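Local coordinates for Alpha/beta hydrolase fold protein (Sphaerobacter thermophilus, PDB 3R0V) that probably acts as a hydrolase of the alpha/beta-hydrolase fold and holds a D-malate molecule in its pocket, at residues A[40-43]-A[44-48]; A[76-79]-A[80-84]; A[180-183]-A[184-187]; A[215-218]-A[219-223]; A[245-248]-A[249-253]. All blocks are in the same frame, centred on the assembly; numbering follows the deposited sequence.

All five interactions are local contacts along one chain, at helices and helix starts around the central sheet and its cap. Interactions 1 and 5 meet directly, their centres 12 Å apart: Arg-45 NE forms a 3.0 Å salt bridge to Asp-250 OD1, and Pro-41 CB packs 3.6 Å from Pro-249 CG. Interaction 5 also touches interaction 4, where Ala-216 CB lies 3.6 Å from His-245 CD2. Interactions 3 and 4, with centres 25 Å apart, both come near the ligand: the side chains of Leu-185 and Trp-220 each lie about 7 Å from the bound D-malate. Interaction 2, with its centre 31 Å from that of interaction 4, lies on the opposite side of the chain's centre.

Interaction 1. Residues A[40-43]-A[44-48]; sequences APLA and ERLAP
Leu-46 folds back on Leu-42, one turn earlier in helix 40-46, the short helix of a beta-alpha-beta crossover between the parallel strands 25-29 and 51-52. Its CB sits beside two carbonyl oxygens, at 3.7 Å from both Leu-42 O and Ala-43 O. CG, placed anti to the carbonyl carbon (chi1 -65°), comes closer still, 3.4 Å from Leu-42 O, and also faces Leu-42 CD1. At the tip, the CD1 methyl meets Leu-42 CG at 3.8 Å, and the two leucines cross obliquely and cover one apolar side of the helix. Leu-46 also reaches Val-52 of strand 51-52, while Leu-42 turns to Ala-253 of helix 249-260. Beneath the leucines the backbone is helical: Glu-44 N donates to Ala-40 O at 3.0 Å, and Leu-46 N to Leu-42 O at the same length. The turn grows less regular toward its end, for Ala-43 O receives weak bonds from both Leu-46 N and Ala-47 N. On another side of the helix, the bent chain of Arg-45 leads its guanidinium away to Asp-250, leaving its CG methylene 3.7 Å from Pro-41 O.

Interaction 2. Residues A[76-79]-A[80-84]; sequences EDLA and AIIDA
Ile-82 N donates to Leu-78 O at 2.8 Å and nearly straight, with an N-H...O angle of 167°, within helix 71-84 of the alpha/beta-hydrolase fold. Three more i to i+4 bonds continue the regular helix: Ala-80 N to Glu-76 O, Ile-81 N to Asp-77 O and Asp-83 N to Ala-79 O, each 3.0 Å long. The acidic side chains of Glu-76 and Asp-77 find their partners outside this turn. Asp-77 forms a salt bridge with Arg-58 and accepts from Ser-9, and Glu-76 pairs with Arg-73. Packing across the turn is carried by Leu-78 and Ile-82. Leu-78 CG, anti to its own N (chi1 178°), meets the CD1 methyl of Ile-82 at 4.0 Å, and its CD1 lies 4.1 Å from Ile-82 CG1. Shortening Ile-82 to an alanine here would probably leave Leu-78 CG and CD1 without this apolar neighbour and open a gap beside them. Leu-78 continues onto Val-27 and Val-29, and Ile-81 onto Val-27, which places this helix face against strand 25-29. Close to the backbone, Ile-81 CG1 rests 3.4 Å from Asp-77 O.

Interaction 3. Residues A[180-183]-A[184-187]; sequences AVAH and TLPY
Thr-184 slides its CG2 methyl over one face of the His-183 imidazole, a CH-pi contact 4.0 Å from the ring centroid and 29° off the normal. The methyl touches the CD2-NE2 side, 3.7 Å from His-183 NE2. The torsion that puts CG2 there (chi1 66°) also swings the hydroxyl back along the chain, where OG1 donates to Val-181 O at 2.8 Å in the carbonyl plane. Thr-184 N reaches that same oxygen at 3.0 Å from above the plane, so two bonds from one residue grip it. Leu-185 N bonds to Ala-182 O in turn, a 3-10 stretch leading into helix 185-192 of the cap inserted after strand 111-117. An alanine in place of Thr-184 would strip off both branches, which would probably leave Val-181 O to the backbone N-H and the imidazole without its methyl cover. Leu-185 points elsewhere, onto Leu-33 and Phe-154, the latter lining the D-malate pocket. His-183 NE2 is hydrogen-bonded to Gly-59 O, and Tyr-187 OH to Asp-65. As a carbonyl can only accept, the imidazole probably carries a proton on NE2; the weak bond of ND1 to Arg-147 is consistent with a neutral ring accepting there.

Interaction 4. Residues A[215-218]-A[219-223]; sequences GASP and AWIRH
Pro-218 lays its ring over the indole of Trp-220 at the N-cap position of helix 219-231. CG stands over the five-membered ring, 3.9 Å from its centroid and 28° off the normal, a CH-pi contact whose nearest approach is 3.5 Å to Trp-220 NE1. The two side chains run side by side in the same direction, because Trp-220 CG lies between its own N and carbonyl carbon (chi1 67°), which brings the indole back toward the proline. Ile-221 CG1 covers the same indole face and meets Pro-218 CG at 3.8 Å, so the three side chains close a compact apolar group. Ser-217 extends it, its CB 3.6 Å from Ile-221 CG2, while its OG is held by Glu-118 and Gly-214. Pro-218 O opens the helix by accepting from Arg-222 N at 3.3 Å, in the carbonyl plane, with a weak second bond from Ile-221 N.

The other side is looser. Arg-222 NH1 does not bond Ser-217 O directly; a water joins them, donating to Ser-217 O at 2.6 Å and accepting from Arg-222 NH1 at 2.9 Å, in the plane of the guanidinium.

Outside the turn, Arg-127 makes a cation-pi contact with Trp-220. Ile-221 and Arg-222 both rest on Asp-213 of strand 209-213, from which helix 219-231 crosses over to the parallel edge strand 235-239.

Interaction 5. Residues A[245-248]-A[249-253]; sequences HTVA and PDAIA
Ala-251 N donates to Ala-248 O at 3.0 Å, approaching from above the carbonyl plane (53° out of it), where the extended chain of Val-247 and Ala-248 bends into the helical turn of Pro-249 to Ala-253. The turn continues with Pro-249 O, which is gripped twice, by Ile-252 N and by Ala-253 N at 2.8 Å.

On the inner side of the bend, Val-247 and Ile-252 carry the packing. Val-247 CG1, anti to its backbone nitrogen (chi1 173°), reaches forward under the turn to Ile-252 CG1 at 3.4 Å, closer than usual for two carbons, and to the CD1 methyl at 3.6 Å. The two side chains cross at about a right angle, so a single valine methyl lies against the two end carbons of the isoleucine's longer branch. The same methyl also meets Ala-251 CB at 4.0 Å. Both Val-247 and Ile-252 go on to touch Leu-240, which ties the turn to the loop just beyond strand 235-239. At the start of the turn, the peptide linkage itself holds Ala-248 CB 3.4 Å from Pro-249 CD; the proline nitrogen has no hydrogen to donate here. On its other flank the turn meets helix 40-46.

A short loop running from the last strand of the sheet into the closing helix, here 249-260, is characteristic of the C-terminal end of the alpha/beta-hydrolase fold; in relatives that loop carries the catalytic histidine.

Interaction 1. Residues A[40-43]-A[44-48]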
loop_
_atom_site.group_PDB
_atom_site.type_symbol
_atom_site.label_atom_id
_atom_site.label_comp_id
_atom_site.label_asym_id
_atom_site.label_seq_id
_atom_site.Cartn_x
_atom_site.Cartn_y
_atom_site.Cartn_z
ATOM N N ALA A 40 4.309 -12.108 0.533
ATOM C CA ALA A 40 4.932 -13.391 0.235
ATOM C C ALA A 40 4.078 -14.330 -0.631
ATOM O O ALA A 40 4.588 -14.899 -1.596
ATOM C CB ALA A 40 5.394 -14.093 1.517
ATOM N N PRO A 41 2.787 -14.508 -0.298
ATOM C CA PRO A 41 2.014 -15.412 -1.160
ATOM C C PRO A 41 1.949 -14.927 -2.609
ATOM O O PRO A 41 2.073 -15.734 -3.527
ATOM C CB PRO A 41 0.624 -15.421 -0.504
ATOM C CG PRO A 41 0.911 -15.149 0.949
ATOM C CD PRO A 41 2.061 -14.168 0.941
ATOM N N LEU A 42 1.785 -13.625 -2.816
ATOM C CA LEU A 42 1.790 -13.085 -4.171
ATOM C C LEU A 42 3.157 -13.207 -4.825
ATOM O O LEU A 42 3.271 -13.594 -5.987
ATOM C CB LEU A 42 1.354 -11.621 -4.161
ATOM C CG LEU A 42 1.407 -10.926 -5.525
ATOM C CD1 LEU A 42 0.564 -11.651 -6.575
ATOM C CD2 LEU A 42 0.962 -9.478 -5.376
ATOM N N ALA A 43 4.196 -12.872 -4.061
ATOM C CA ALA A 43 5.563 -12.932 -4.572
ATOM C C ALA A 43 5.859 -14.318 -5.112
ATOM O O ALA A 43 6.469 -14.464 -6.166
ATOM C CB ALA A 43 6.560 -12.566 -3.487
ATOM N N GLU A 44 5.401 -15.344 -4.401
ATOM C CA GLU A 44 5.674 -16.713 -4.807
ATOM C C GLU A 44 4.978 -17.067 -6.124
ATOM O O GLU A 44 5.518 -17.815 -6.941
ATOM C CB GLU A 44 5.293 -17.688 -3.687
ATOM C CG GLU A 44 5.492 -19.147 -4.054
ATOM C CD GLU A 44 5.258 -20.087 -2.886
ATOM O OE1 GLU A 44 5.062 -21.298 -3.134
ATOM O OE2 GLU A 44 5.274 -19.617 -1.727
ATOM N N ARG A 45 3.783 -16.519 -6.345
ATOM C CA ARG A 45 3.113 -16.704 -7.635
ATOM C C ARG A 45 3.768 -15.931 -8.784
ATOM O O ARG A 45 3.680 -16.350 -9.938
ATOM C CB ARG A 45 1.619 -16.349 -7.561
ATOM C CG ARG A 45 0.807 -17.237 -6.633
ATOM C CD ARG A 45 0.981 -18.706 -6.963
ATOM N NE ARG A 45 -0.248 -19.423 -6.634
ATOM C CZ ARG A 45 -0.299 -20.648 -6.125
ATOM N NH1 ARG A 45 0.810 -21.326 -5.870
ATOM N NH2 ARG A 45 -1.480 -21.184 -5.869
ATOM N N LEU A 46 4.420 -14.811 -8.463
ATOM C CA LEU A 46 5.074 -13.981 -9.472
ATOM C C LEU A 46 6.498 -14.444 -9.777
ATOM O O LEU A 46 7.037 -14.164 -10.847
ATOM C CB LEU A 46 5.107 -12.521 -9.010
ATOM C CG LEU A 46 3.753 -11.825 -8.873
ATOM C CD1 LEU A 46 3.952 -10.439 -8.285
ATOM C CD2 LEU A 46 3.031 -11.731 -10.220
ATOM N N ALA A 47 7.103 -15.167 -8.844
ATOM C CA ALA A 47 8.518 -15.510 -8.937
ATOM C C ALA A 47 8.949 -16.277 -10.202
ATOM O O ALA A 47 10.082 -16.125 -10.650
ATOM C CB ALA A 47 8.962 -16.237 -7.676
ATOM N N PRO A 48 8.058 -17.107 -10.774
ATOM C CA PRO A 48 8.406 -17.770 -12.037
ATOM C C PRO A 48 8.607 -16.782 -13.188
ATOM O O PRO A 48 9.256 -17.132 -14.176
ATOM C CB PRO A 48 7.185 -18.656 -12.313
ATOM C CG PRO A 48 6.640 -18.951 -10.959
ATOM C CD PRO A 48 6.825 -17.666 -10.189
#

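Interaction 2. Residues A[76-79]-A[80-84]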
loop_
_atom_site.group_PDB
_atom_site.type_symbol
_atom_site.label_atom_id
_atom_site.label_comp_id
_atom_site.label_asym_id
_atom_site.label_seq_id
_atom_site.Cartn_x
_atom_site.Cartn_y
_atom_site.Cartn_z
ATOM N N GLU A 76 12.111 7.716 -0.011
ATOM C CA GLU A 76 13.527 7.376 -0.029
ATOM C C GLU A 76 13.747 5.894 0.289
ATOM O O GLU A 76 14.648 5.257 -0.278
ATOM C CB GLU A 76 14.293 8.277 0.940
ATOM C CG GLU A 76 14.325 9.733 0.475
ATOM C CD GLU A 76 14.700 10.725 1.574
ATOM O OE1 GLU A 76 15.053 10.310 2.698
ATOM O OE2 GLU A 76 14.645 11.939 1.297
ATOM N N ASP A 77 12.930 5.334 1.180
ATOM C CA ASP A 77 13.029 3.900 1.460
ATOM C C ASP A 77 12.753 3.099 0.184
ATOM O O ASP A 77 13.485 2.167 -0.155
ATOM C CB ASP A 77 12.052 3.450 2.558
ATOM C CG ASP A 77 12.325 4.091 3.916
ATOM O OD1 ASP A 77 13.461 4.519 4.186
ATOM O OD2 ASP A 77 11.379 4.144 4.731
ATOM N N LEU A 78 11.674 3.450 -0.503
ATOM C CA LEU A 78 11.323 2.765 -1.737
ATOM C C LEU A 78 12.428 2.960 -2.780
ATOM O O LEU A 78 12.783 2.019 -3.497
ATOM C CB LEU A 78 9.968 3.256 -2.239
ATOM C CG LEU A 78 9.491 2.663 -3.568
ATOM C CD1 LEU A 78 9.518 1.134 -3.534
ATOM C CD2 LEU A 78 8.081 3.179 -3.893
ATOM N N ALA A 79 13.010 4.154 -2.850
ATOM C CA ALA A 79 14.138 4.373 -3.763
ATOM C C ALA A 79 15.309 3.422 -3.472
ATOM O O ALA A 79 15.923 2.873 -4.395
ATOM C CB ALA A 79 14.590 5.823 -3.701
ATOM N N ALA A 80 15.605 3.204 -2.192
ATOM C CA ALA A 80 16.679 2.293 -1.810
ATOM C C ALA A 80 16.359 0.863 -2.212
ATOM O O ALA A 80 17.239 0.114 -2.636
ATOM C CB ALA A 80 16.941 2.385 -0.301
ATOM N N ILE A 81 15.100 0.477 -2.078
ATOM C CA ILE A 81 14.676 -0.867 -2.458
ATOM C C ILE A 81 14.700 -1.061 -3.985
ATOM O O ILE A 81 15.083 -2.126 -4.476
ATOM C CB ILE A 81 13.278 -1.183 -1.859
ATOM C CG1 ILE A 81 13.393 -1.249 -0.324
ATOM C CG2 ILE A 81 12.709 -2.471 -2.443
ATOM C CD1 ILE A 81 14.312 -2.332 0.184
ATOM N N ILE A 82 14.269 -0.048 -4.736
ATOM C CA ILE A 82 14.377 -0.117 -6.189
ATOM C C ILE A 82 15.859 -0.240 -6.589
ATOM O O ILE A 82 16.183 -0.959 -7.532
ATOM C CB ILE A 82 13.667 1.070 -6.873
ATOM C CG1 ILE A 82 12.158 0.964 -6.651
ATOM C CG2 ILE A 82 13.952 1.082 -8.396
ATOM C CD1 ILE A 82 11.416 2.214 -7.014
ATOM N N ASP A 83 16.755 0.437 -5.874
ATOM C CA ASP A 83 18.192 0.244 -6.102
ATOM C C ASP A 83 18.617 -1.193 -5.820
ATOM O O ASP A 83 19.371 -1.781 -6.605
ATOM C CB ASP A 83 19.030 1.248 -5.313
ATOM C CG ASP A 83 19.185 2.567 -6.037
ATOM O OD1 ASP A 83 19.199 2.565 -7.293
ATOM O OD2 ASP A 83 19.283 3.608 -5.357
ATOM N N ALA A 84 18.135 -1.766 -4.716
ATOM C CA ALA A 84 18.410 -3.164 -4.413
ATOM C C ALA A 84 17.910 -4.080 -5.533
ATOM O O ALA A 84 18.502 -5.127 -5.799
ATOM C CB ALA A 84 17.777 -3.555 -3.075
#

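Interaction 3. Residues A[180-183]-A[184-187]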
loop_
_atom_site.group_PDB
_atom_site.type_symbol
_atom_site.label_atom_id
_atom_site.label_comp_id
_atom_site.label_asym_id
_atom_site.label_seq_id
_atom_site.Cartn_x
_atom_site.Cartn_y
_atom_site.Cartn_z
ATOM N N ALA A 180 1.120 -5.335 16.446
ATOM C CA ALA A 180 2.552 -5.102 16.620
ATOM C C ALA A 180 3.058 -3.879 15.857
ATOM O O ALA A 180 4.009 -3.220 16.288
ATOM C CB ALA A 180 3.351 -6.344 16.227
ATOM N N VAL A 181 2.431 -3.569 14.726
ATOM C CA VAL A 181 2.865 -2.422 13.930
ATOM C C VAL A 181 1.850 -1.278 13.943
ATOM O O VAL A 181 1.923 -0.376 13.111
ATOM C CB VAL A 181 3.224 -2.811 12.471
ATOM C CG1 VAL A 181 4.432 -3.749 12.458
ATOM C CG2 VAL A 181 2.050 -3.451 11.773
ATOM N N ALA A 182 0.941 -1.281 14.916
ATOM C CA ALA A 182 -0.064 -0.221 15.000
ATOM C C ALA A 182 0.535 1.177 15.159
ATOM O O ALA A 182 -0.082 2.174 14.766
ATOM C CB ALA A 182 -1.055 -0.520 16.117
ATOM N N HIS A 183 1.733 1.270 15.736
ATOM C CA HIS A 183 2.371 2.579 15.893
ATOM C C HIS A 183 2.654 3.253 14.534
ATOM O O HIS A 183 2.941 4.449 14.491
ATOM C CB HIS A 183 3.682 2.451 16.678
ATOM C CG HIS A 183 4.658 1.524 16.040
ATOM N ND1 HIS A 183 4.528 0.154 16.113
ATOM C CD2 HIS A 183 5.772 1.762 15.307
ATOM C CE1 HIS A 183 5.519 -0.414 15.444
ATOM N NE2 HIS A 183 6.284 0.541 14.942
ATOM N N THR A 184 2.601 2.490 13.431
ATOM C CA THR A 184 2.809 3.081 12.097
ATOM C C THR A 184 1.530 3.598 11.429
ATOM O O THR A 184 1.580 4.151 10.335
ATOM C CB THR A 184 3.534 2.114 11.123
ATOM O OG1 THR A 184 2.717 0.974 10.841
ATOM C CG2 THR A 184 4.874 1.654 11.701
ATOM N N LEU A 185 0.382 3.422 12.074
ATOM C CA LEU A 185 -0.853 3.926 11.486
ATOM C C LEU A 185 -0.809 5.432 11.175
ATOM O O LEU A 185 -1.336 5.857 10.145
ATOM C CB LEU A 185 -2.068 3.571 12.350
ATOM C CG LEU A 185 -2.504 2.103 12.288
ATOM C CD1 LEU A 185 -3.438 1.744 13.449
ATOM C CD2 LEU A 185 -3.135 1.751 10.942
ATOM N N PRO A 186 -0.184 6.245 12.051
ATOM C CA PRO A 186 -0.066 7.664 11.693
ATOM C C PRO A 186 0.779 7.886 10.439
ATOM O O PRO A 186 0.605 8.895 9.769
ATOM C CB PRO A 186 0.604 8.286 12.922
ATOM C CG PRO A 186 0.214 7.375 14.055
ATOM C CD PRO A 186 0.276 5.995 13.426
ATOM N N TYR A 187 1.692 6.971 10.134
ATOM C CA TYR A 187 2.509 7.101 8.929
ATOM C C TYR A 187 1.632 6.967 7.692
ATOM O O TYR A 187 1.749 7.753 6.747
ATOM C CB TYR A 187 3.582 6.021 8.879
ATOM C CG TYR A 187 4.603 6.054 9.991
ATOM C CD1 TYR A 187 4.603 7.054 10.948
ATOM C CD2 TYR A 187 5.608 5.092 10.040
ATOM C CE1 TYR A 187 5.567 7.079 11.953
ATOM C CE2 TYR A 187 6.569 5.111 11.021
ATOM C CZ TYR A 187 6.543 6.104 11.979
ATOM O OH TYR A 187 7.511 6.122 12.964
#

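Interaction 4. Residues A[215-218]-A[219-223]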
loop_
_atom_site.group_PDB
_atom_site.type_symbol
_atom_site.label_atom_id
_atom_site.label_comp_id
_atom_site.label_asym_id
_atom_site.label_seq_id
_atom_site.Cartn_x
_atom_site.Cartn_y
_atom_site.Cartn_z
ATOM N N GLY A 215 -13.919 -7.488 -6.403
ATOM C CA GLY A 215 -15.345 -7.723 -6.507
ATOM C C GLY A 215 -16.167 -7.335 -5.288
ATOM O O GLY A 215 -17.389 -7.234 -5.395
ATOM N N ALA A 216 -15.523 -7.154 -4.138
ATOM C CA ALA A 216 -16.205 -6.742 -2.913
ATOM C C ALA A 216 -15.904 -5.294 -2.531
ATOM O O ALA A 216 -16.258 -4.856 -1.440
ATOM C CB ALA A 216 -15.833 -7.672 -1.745
ATOM N N SER A 217 -15.253 -4.546 -3.418
ATOM C CA SER A 217 -14.912 -3.167 -3.095
ATOM C C SER A 217 -16.146 -2.338 -2.778
ATOM O O SER A 217 -17.182 -2.466 -3.426
ATOM C CB SER A 217 -14.153 -2.502 -4.249
ATOM O OG SER A 217 -12.913 -3.153 -4.479
ATOM N N PRO A 218 -16.035 -1.463 -1.779
ATOM C CA PRO A 218 -17.144 -0.524 -1.588
ATOM C C PRO A 218 -17.254 0.441 -2.767
ATOM O O PRO A 218 -16.284 0.624 -3.518
ATOM C CB PRO A 218 -16.768 0.217 -0.300
ATOM C CG PRO A 218 -15.296 0.073 -0.177
ATOM C CD PRO A 218 -14.932 -1.246 -0.831
ATOM N N ALA A 219 -18.436 1.014 -2.964
ATOM C CA ALA A 219 -18.652 1.950 -4.058
ATOM C C ALA A 219 -17.582 3.036 -4.097
ATOM O O ALA A 219 -17.103 3.423 -5.165
ATOM C CB ALA A 219 -20.045 2.576 -3.971
ATOM N N TRP A 220 -17.198 3.545 -2.938
ATOM C CA TRP A 220 -16.259 4.659 -2.943
ATOM C C TRP A 220 -14.889 4.288 -3.488
ATOM O O TRP A 220 -14.215 5.122 -4.104
ATOM C CB TRP A 220 -16.155 5.313 -1.564
ATOM C CG TRP A 220 -15.549 4.494 -0.453
ATOM C CD1 TRP A 220 -16.213 3.744 0.486
ATOM C CD2 TRP A 220 -14.159 4.412 -0.116
ATOM N NE1 TRP A 220 -15.319 3.191 1.370
ATOM C CE2 TRP A 220 -14.051 3.582 1.024
ATOM C CE3 TRP A 220 -12.995 4.948 -0.672
ATOM C CZ2 TRP A 220 -12.816 3.279 1.619
ATOM C CZ3 TRP A 220 -11.773 4.646 -0.086
ATOM C CH2 TRP A 220 -11.695 3.818 1.049
ATOM N N ILE A 221 -14.482 3.039 -3.278
ATOM C CA ILE A 221 -13.240 2.544 -3.855
ATOM C C ILE A 221 -13.342 2.424 -5.378
ATOM O O ILE A 221 -12.395 2.769 -6.091
ATOM C CB ILE A 221 -12.857 1.193 -3.221
ATOM C CG1 ILE A 221 -12.214 1.418 -1.851
ATOM C CG2 ILE A 221 -11.938 0.372 -4.134
ATOM C CD1 ILE A 221 -10.797 2.005 -1.929
ATOM N N ARG A 222 -14.472 1.941 -5.882
ATOM C CA ARG A 222 -14.662 1.905 -7.336
ATOM C C ARG A 222 -14.559 3.298 -7.921
ATOM O O ARG A 222 -13.921 3.494 -8.954
ATOM C CB ARG A 222 -16.021 1.315 -7.722
ATOM C CG ARG A 222 -16.253 -0.126 -7.292
ATOM C CD ARG A 222 -17.443 -0.706 -8.077
ATOM N NE ARG A 222 -18.640 0.133 -7.978
ATOM C CZ ARG A 222 -19.618 -0.047 -7.092
ATOM N NH1 ARG A 222 -19.583 -1.060 -6.234
ATOM N NH2 ARG A 222 -20.643 0.788 -7.083
ATOM N N HIS A 223 -15.209 4.268 -7.290
ATOM C CA HIS A 223 -15.210 5.610 -7.865
ATOM C C HIS A 223 -13.803 6.200 -7.881
ATOM O O HIS A 223 -13.425 6.867 -8.842
ATOM C CB HIS A 223 -16.164 6.534 -7.118
ATOM C CG HIS A 223 -17.559 6.015 -7.047
ATOM N ND1 HIS A 223 -18.437 6.400 -6.060
ATOM C CD2 HIS A 223 -18.220 5.121 -7.819
ATOM C CE1 HIS A 223 -19.589 5.775 -6.233
ATOM N NE2 HIS A 223 -19.489 5.003 -7.301
HETATM O O HOH W 1 -17.928 -3.356 -5.741
#

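Interaction 5. Residues A[245-248]-A[249-253]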
loop_
_atom_site.group_PDB
_atom_site.type_symbol
_atom_site.label_atom_id
_atom_site.label_comp_id
_atom_site.label_asym_id
_atom_site.label_seq_id
_atom_site.Cartn_x
_atom_site.Cartn_y
_atom_site.Cartn_z
ATOM N N HIS A 245 -14.623 -12.055 -0.227
ATOM C CA HIS A 245 -14.056 -10.792 0.211
ATOM C C HIS A 245 -12.539 -10.768 0.031
ATOM O O HIS A 245 -11.983 -9.777 -0.440
ATOM C CB HIS A 245 -14.423 -10.548 1.675
ATOM C CG HIS A 245 -14.538 -9.104 2.037
ATOM N ND1 HIS A 245 -13.583 -8.447 2.781
ATOM C CD2 HIS A 245 -15.499 -8.190 1.764
ATOM C CE1 HIS A 245 -13.948 -7.188 2.947
ATOM N NE2 HIS A 245 -15.107 -7.007 2.341
ATOM N N THR A 246 -11.880 -11.863 0.398
ATOM C CA THR A 246 -10.424 -11.939 0.329
ATOM C C THR A 246 -9.944 -12.074 -1.103
ATOM O O THR A 246 -10.352 -12.986 -1.811
ATOM C CB THR A 246 -9.847 -13.138 1.131
ATOM O OG1 THR A 246 -10.120 -14.365 0.443
ATOM C CG2 THR A 246 -10.421 -13.195 2.537
ATOM N N VAL A 247 -9.054 -11.175 -1.518
ATOM C CA VAL A 247 -8.404 -11.303 -2.822
ATOM C C VAL A 247 -7.178 -12.204 -2.718
ATOM O O VAL A 247 -6.182 -11.834 -2.100
ATOM C CB VAL A 247 -7.978 -9.935 -3.399
ATOM C CG1 VAL A 247 -7.153 -10.134 -4.661
ATOM C CG2 VAL A 247 -9.193 -9.075 -3.699
ATOM N N ALA A 248 -7.254 -13.385 -3.323
ATOM C CA ALA A 248 -6.166 -14.353 -3.264
ATOM C C ALA A 248 -5.115 -14.045 -4.320
ATOM O O ALA A 248 -5.397 -13.345 -5.297
ATOM C CB ALA A 248 -6.705 -15.761 -3.440
ATOM N N PRO A 249 -3.893 -14.573 -4.138
ATOM C CA PRO A 249 -2.834 -14.256 -5.096
ATOM C C PRO A 249 -3.221 -14.594 -6.528
ATOM O O PRO A 249 -2.843 -13.865 -7.442
ATOM C CB PRO A 249 -1.668 -15.137 -4.628
ATOM C CG PRO A 249 -1.880 -15.273 -3.154
ATOM C CD PRO A 249 -3.383 -15.297 -2.957
ATOM N N ASP A 250 -3.982 -15.666 -6.727
ATOM C CA ASP A 250 -4.300 -16.100 -8.082
ATOM C C ASP A 250 -5.336 -15.224 -8.781
ATOM O O ASP A 250 -5.520 -15.326 -9.999
ATOM C CB ASP A 250 -4.694 -17.578 -8.108
ATOM C CG ASP A 250 -3.504 -18.498 -7.880
ATOM O OD1 ASP A 250 -2.386 -18.158 -8.326
ATOM O OD2 ASP A 250 -3.686 -19.560 -7.249
ATOM N N ALA A 251 -5.972 -14.337 -8.019
ATOM C CA ALA A 251 -6.869 -13.329 -8.597
ATOM C C ALA A 251 -6.084 -12.130 -9.142
ATOM O O ALA A 251 -6.563 -11.410 -10.032
ATOM C CB ALA A 251 -7.878 -12.854 -7.557
ATOM N N ILE A 252 -4.883 -11.927 -8.603
ATOM C CA ILE A 252 -4.054 -10.765 -8.918
ATOM C C ILE A 252 -2.931 -11.122 -9.880
ATOM O O ILE A 252 -2.664 -10.397 -10.833
ATOM C CB ILE A 252 -3.370 -10.202 -7.646
ATOM C CG1 ILE A 252 -4.398 -9.655 -6.658
ATOM C CG2 ILE A 252 -2.350 -9.110 -8.013
ATOM C CD1 ILE A 252 -3.781 -9.217 -5.333
ATOM N N ALA A 253 -2.251 -12.234 -9.619
ATOM C CA ALA A 253 -1.017 -12.537 -10.342
ATOM C C ALA A 253 -1.151 -12.562 -11.866
ATOM O O ALA A 253 -0.332 -11.972 -12.548
ATOM C CB ALA A 253 -0.398 -13.837 -9.835
#